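Local coordinates for H127A/Y244A mutant of alginate lyase AlyC3 in complex with dimannuronate (Psychromonas sp., PDB 7C8F), which derives from a family 7 polysaccharide lyase that cleaves alginate, here as a doubly substituted variant holding dimannuronate, at residues A108-K111 against Q117-I120; L67-K72 against L76-R81. All coordinates share one frame; numbering follows the deposited sequence. Where two conformers were deposited one is given.

Interaction 1: A108-K111 against Q117-I120; sequences ASMK and QNEI. With BEM (beta-D-mannopyranuronic acid), chain D.
The side chain of Met110, in the segment that carries the end of a short helix, packs against Asn118 and Ile120, where strand 119-129 begins on the substrate-binding sheet of the PL7 beta-jelly-roll sandwich. The strand opens with a G1 beta bulge: Asn118 and Glu119 both face Gln245, and Asn118 takes the left-handed backbone conformation (phi 51°, psi 62°) of the first bulge position. The methionine, with CG anti to its carbonyl carbon and an extended chain beyond, reaches over this bend. Its side chain and that of Asn118 slide past each other in opposite directions, Met110 SD lying 3.5 Å from Asn118 CB. The terminal Met110 CE reaches the backbone, 3.7 Å from Glu119 C, and meets the side chain of Ile120, 3.7 Å from its CG1. Phe246 and Trp147 also touch the side chain of Met110, while the amide of Asn118 is held outside the contact by Ser113 and Glu149.

Glu119 points away from the methionine, bridged to Arg144 and Lys148. Gln117 uses its amide nitrogen twice. Gln117 NE2 bonds Glu119 OE1 at 2.8 Å, near the plane of its own amide but from above the carboxylate plane; together with the sugar bond this probably limits the turning of the amide. Replacing this glutamine with an alanine would remove the donor to O3 and is likely to weaken the hold on that mannuronate, leaving Glu119 OE1 without one of its partners. The sugar bond is nearly straight: Gln117 NE2 lies 2.9 Å from O3 of the chain D mannuronate, with an N-H...O angle of 169°.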
# COMPACT_ATOMS: atom_id res chain seq x y z
N ALA B 108 6.04 -18.85 -35.36
CA ALA B 108 5.45 -18.21 -36.53
C ALA B 108 4.80 -16.88 -36.16
O ALA B 108 4.95 -15.89 -36.89
CB ALA B 108 4.44 -19.15 -37.19
N SER B 109 4.08 -16.82 -35.03
CA SER B 109 3.46 -15.57 -34.59
C SER B 109 4.46 -14.42 -34.60
O SER B 109 4.12 -13.29 -34.96
CB SER B 109 2.90 -15.72 -33.17
OG SER B 109 1.79 -16.60 -33.14
N MET B 110 5.67 -14.70 -34.15
CA MET B 110 6.69 -13.71 -33.99
C MET B 110 7.68 -13.46 -35.16
O MET B 110 8.56 -12.71 -35.02
CB MET B 110 7.45 -13.98 -32.68
CG MET B 110 6.54 -14.17 -31.47
SD MET B 110 7.33 -13.90 -29.87
CE MET B 110 5.92 -14.19 -28.80
N LYS B 111 7.46 -14.12 -36.28
CA LYS B 111 8.29 -14.04 -37.50
C LYS B 111 8.74 -12.67 -37.90
O LYS B 111 9.88 -12.45 -38.23
CB LYS B 111 7.47 -14.48 -38.73
CG LYS B 111 7.67 -15.84 -39.29
CD LYS B 111 6.53 -16.22 -40.24
CE LYS B 111 6.01 -15.07 -41.09
NZ LYS B 111 5.13 -15.50 -42.24
N GLN B 117 10.97 -7.84 -26.44
CA GLN B 117 10.35 -8.71 -25.45
C GLN B 117 9.95 -10.06 -26.04
O GLN B 117 10.35 -11.11 -25.53
CB GLN B 117 9.13 -7.99 -24.87
CG GLN B 117 8.59 -8.60 -23.61
CD GLN B 117 7.63 -7.68 -22.90
OE1 GLN B 117 7.42 -6.54 -23.32
NE2 GLN B 117 7.04 -8.17 -21.82
N ASN B 118 9.17 -10.05 -27.12
CA ASN B 118 8.77 -11.28 -27.80
C ASN B 118 8.19 -12.31 -26.82
O ASN B 118 8.70 -13.42 -26.65
CB ASN B 118 9.90 -11.85 -28.66
CG ASN B 118 9.96 -11.20 -30.03
OD1 ASN B 118 9.13 -10.35 -30.35
ND2 ASN B 118 10.94 -11.58 -30.83
N GLU B 119 7.08 -11.90 -26.18
CA GLU B 119 6.33 -12.74 -25.24
C GLU B 119 4.86 -12.74 -25.62
O GLU B 119 4.35 -11.78 -26.20
CB GLU B 119 6.46 -12.20 -23.79
CG GLU B 119 7.88 -12.32 -23.24
CD GLU B 119 8.12 -11.52 -21.98
OE1 GLU B 119 7.16 -10.97 -21.40
OE2 GLU B 119 9.30 -11.44 -21.57
N ILE B 120 4.18 -13.85 -25.30
CA ILE B 120 2.72 -13.92 -25.27
C ILE B 120 2.33 -14.22 -23.83
O ILE B 120 2.74 -15.25 -23.28
CB ILE B 120 2.17 -15.01 -26.21
CG1 ILE B 120 2.48 -14.67 -27.67
CG2 ILE B 120 0.64 -15.18 -25.99
CD1 ILE B 120 2.44 -15.88 -28.61
C1 BEM D . 2.65 -4.53 -18.67
C2 BEM D . 3.56 -4.93 -19.83
O2 BEM D . 4.38 -3.84 -20.21
C3 BEM D . 4.48 -6.04 -19.37
O3 BEM D . 5.45 -6.30 -20.33
C4 BEM D . 5.30 -5.47 -18.27
O4 BEM D . 6.38 -6.29 -17.95
C5 BEM D . 4.37 -5.22 -17.13
O5 BEM D . 3.48 -4.23 -17.58
C6 BEM D . 5.14 -4.73 -15.97
O6B BEM D . 5.23 -3.54 -15.78
O6A BEM D . 5.43 -5.57 -15.17

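Interaction 2: L67-K72 against L76-R81; sequences LVFKMK and LRNEVR. With BEM (beta-D-mannopyranuronic acid), chain C.
The Phe69 ring takes Asn78 at its edge, with Asn78 CG in the ring plane and the amide turned 64° against it; Val80 CG2 lies in the same plane, 3.9 Å from Phe69 CZ in one of the two conformers of the valine. The carbonyl oxygen of Asn78 comes in obliquely, 3.3 Å from Phe69 CD2. The guanidinium of Arg77 has Glu79 OE1 at its edge, 2.9 Å from Arg77 NE, and a second nitrogen, NH2, completes a side-on, two-bond salt bridge to Glu79 OE2. This probably holds the arginine in place; its NH1 makes a longer hydrogen bond, 3.3 Å, to O6A of the chain C mannuronate, the carboxylate oxygen standing oblique to the guanidinium.

Asn78 spans the gap between the strands. With CG anti to the backbone N (chi1 175°), its amide reaches across and Asn78 ND2 donates to Lys70 O at 2.9 Å, the donor somewhat tilted from the carbonyl plane; Asn78 OD1 is buried with no partner in the model. Further along, Met71 bends at chi2 and chi3, setting its CG 3.6 Å from Leu76 CB and bringing Met71 CE to 3.7 Å from Arg77 O.

The strands run roughly antiparallel (154°) but are not paired through their backbones: they form a beta arch between the two sheets of the sandwich. Strand 67-72 lies between 58-60 and 250-264 in one sheet, whereas 77-82 pairs with 27-31, 235-240 and 242-245 in the other; the rings of Phe58 and Phe255 each meet that of Phe69.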
# COMPACT_ATOMS: atom_id res chain seq x y z
N LEU B 67 -11.31 -23.72 -25.76
CA LEU B 67 -11.63 -22.30 -25.78
C LEU B 67 -10.45 -21.57 -26.42
O LEU B 67 -9.32 -21.63 -25.92
CB LEU B 67 -11.87 -21.80 -24.36
CG LEU B 67 -12.21 -20.32 -24.20
CD1 LEU B 67 -13.45 -19.95 -25.03
CD2 LEU B 67 -12.41 -19.98 -22.73
N VAL B 68 -10.71 -20.89 -27.54
CA VAL B 68 -9.67 -20.29 -28.36
C VAL B 68 -9.67 -18.79 -28.18
O VAL B 68 -10.71 -18.14 -28.32
CB VAL B 68 -9.86 -20.65 -29.84
CG1 VAL B 68 -8.79 -19.97 -30.70
CG2 VAL B 68 -9.85 -22.17 -30.00
N PHE B 69 -8.50 -18.23 -27.86
CA PHE B 69 -8.27 -16.79 -27.85
C PHE B 69 -7.24 -16.45 -28.91
O PHE B 69 -6.16 -17.05 -28.95
CB PHE B 69 -7.70 -16.31 -26.50
CG PHE B 69 -8.59 -16.54 -25.32
CD1 PHE B 69 -8.62 -17.77 -24.67
CD2 PHE B 69 -9.34 -15.50 -24.79
CE1 PHE B 69 -9.41 -17.98 -23.55
CE2 PHE B 69 -10.13 -15.69 -23.67
CZ PHE B 69 -10.17 -16.92 -23.04
N LYS B 70 -7.53 -15.44 -29.73
CA LYS B 70 -6.56 -14.90 -30.68
C LYS B 70 -6.52 -13.39 -30.58
O LYS B 70 -7.51 -12.75 -30.20
CB LYS B 70 -6.95 -15.30 -32.11
CG LYS B 70 -7.03 -16.80 -32.33
CD LYS B 70 -7.71 -17.17 -33.65
CE LYS B 70 -6.71 -17.38 -34.77
NZ LYS B 70 -7.40 -17.83 -36.01
N MET B 71 -5.38 -12.81 -30.95
CA MET B 71 -5.28 -11.37 -31.10
C MET B 71 -4.05 -11.02 -31.94
O MET B 71 -3.01 -11.67 -31.81
CB MET B 71 -5.19 -10.65 -29.75
CG MET B 71 -5.17 -9.12 -29.83
SD MET B 71 -6.49 -8.42 -30.85
CE MET B 71 -7.95 -9.19 -30.14
N LYS B 72 -4.16 -9.99 -32.74
CA LYS B 72 -3.05 -9.47 -33.52
C LYS B 72 -2.62 -8.10 -33.04
O LYS B 72 -3.37 -7.38 -32.47
CB LYS B 72 -3.35 -9.45 -35.02
CG LYS B 72 -4.48 -8.57 -35.45
CD LYS B 72 -4.41 -8.31 -36.95
CE LYS B 72 -5.64 -7.58 -37.46
NZ LYS B 72 -5.52 -7.07 -38.87
N LEU B 76 -2.01 -5.43 -27.93
CA LEU B 76 -3.44 -5.71 -27.91
C LEU B 76 -3.70 -7.01 -27.15
O LEU B 76 -2.81 -7.84 -26.96
CB LEU B 76 -4.02 -5.76 -29.33
CG LEU B 76 -3.98 -4.44 -30.11
CD1 LEU B 76 -4.87 -4.50 -31.36
CD2 LEU B 76 -4.41 -3.27 -29.22
N ARG B 77 -4.93 -7.16 -26.68
CA ARG B 77 -5.21 -8.27 -25.77
C ARG B 77 -6.61 -8.81 -26.00
O ARG B 77 -7.46 -8.18 -26.63
CB ARG B 77 -4.97 -7.88 -24.30
CG ARG B 77 -5.47 -6.51 -23.90
CD ARG B 77 -4.66 -5.92 -22.73
NE ARG B 77 -4.26 -6.92 -21.75
CZ ARG B 77 -3.00 -7.11 -21.34
NH1 ARG B 77 -2.03 -6.35 -21.82
NH2 ARG B 77 -2.72 -8.05 -20.45
N ASN B 78 -6.84 -10.00 -25.44
CA ASN B 78 -8.11 -10.69 -25.56
C ASN B 78 -8.18 -11.64 -24.36
O ASN B 78 -7.56 -12.71 -24.39
CB ASN B 78 -8.18 -11.44 -26.88
CG ASN B 78 -9.43 -12.28 -27.01
OD1 ASN B 78 -10.33 -12.21 -26.18
ND2 ASN B 78 -9.49 -13.08 -28.08
N GLU B 79 -8.90 -11.24 -23.32
CA GLU B 79 -8.81 -11.94 -22.05
C GLU B 79 -10.15 -12.01 -21.35
O GLU B 79 -10.93 -11.05 -21.38
CB GLU B 79 -7.85 -11.21 -21.09
CG GLU B 79 -6.39 -11.21 -21.55
CD GLU B 79 -5.56 -10.19 -20.81
OE1 GLU B 79 -6.00 -9.02 -20.65
OE2 GLU B 79 -4.45 -10.56 -20.38
N VAL B 80 -10.40 -13.13 -20.70
CA VAL B 80 -11.46 -13.22 -19.70
C VAL B 80 -10.90 -12.69 -18.38
O VAL B 80 -9.81 -13.09 -17.95
CB VAL B 80 -11.93 -14.67 -19.55
CG1 VAL B 80 -12.70 -14.87 -18.27
CG2 VAL B 80 -12.80 -15.08 -20.75
N ARG B 81 -11.63 -11.77 -17.75
CA ARG B 81 -11.22 -11.08 -16.53
C ARG B 81 -12.18 -11.52 -15.43
O ARG B 81 -13.37 -11.16 -15.47
CB ARG B 81 -11.23 -9.56 -16.74
CG ARG B 81 -10.64 -8.73 -15.59
CD ARG B 81 -11.66 -8.42 -14.49
NE ARG B 81 -11.26 -7.22 -13.73
CZ ARG B 81 -11.21 -7.11 -12.40
NH1 ARG B 81 -10.85 -5.95 -11.85
NH2 ARG B 81 -11.57 -8.13 -11.62
C1 BEM C . -1.88 -2.26 -18.10
C2 BEM C . -0.82 -1.56 -17.27
O2 BEM C . -0.86 -2.02 -15.93
C3 BEM C . 0.54 -1.78 -17.88
O3 BEM C . 1.54 -1.26 -17.05
C4 BEM C . 0.80 -3.26 -18.15
O4 BEM C . 1.94 -3.35 -19.00
C5 BEM C . -0.37 -3.87 -18.87
O5 BEM C . -1.60 -3.62 -18.24
C6 BEM C . -0.15 -5.33 -18.84
O6B BEM C . -0.72 -5.99 -17.97
O6A BEM C . 0.45 -5.85 -19.77
O1 BEM C . -3.14 -2.20 -17.47

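Both contacts are buried, but interaction 2 lies deeper, about 9 Å from the centre of the chain to its own centre against 16 Å for interaction 1. They share the larger, substrate-binding sheet. Interaction 2 joins it to the opposing sheet of the sandwich, mixing aromatic and aliphatic packing with one amide-to-carbonyl bond; interaction 1 sets the segment 108-111 against the start of a strand, by thioether packing alone. In each, a residue reaches the ligand from the segment that also carries the packing: Gln117, just before its strand, and Arg77, on its strand. Each is bonded to a glutamate two residues on, and they bind the two linked mannuronates, one through a hydroxyl and one through the carboxylate.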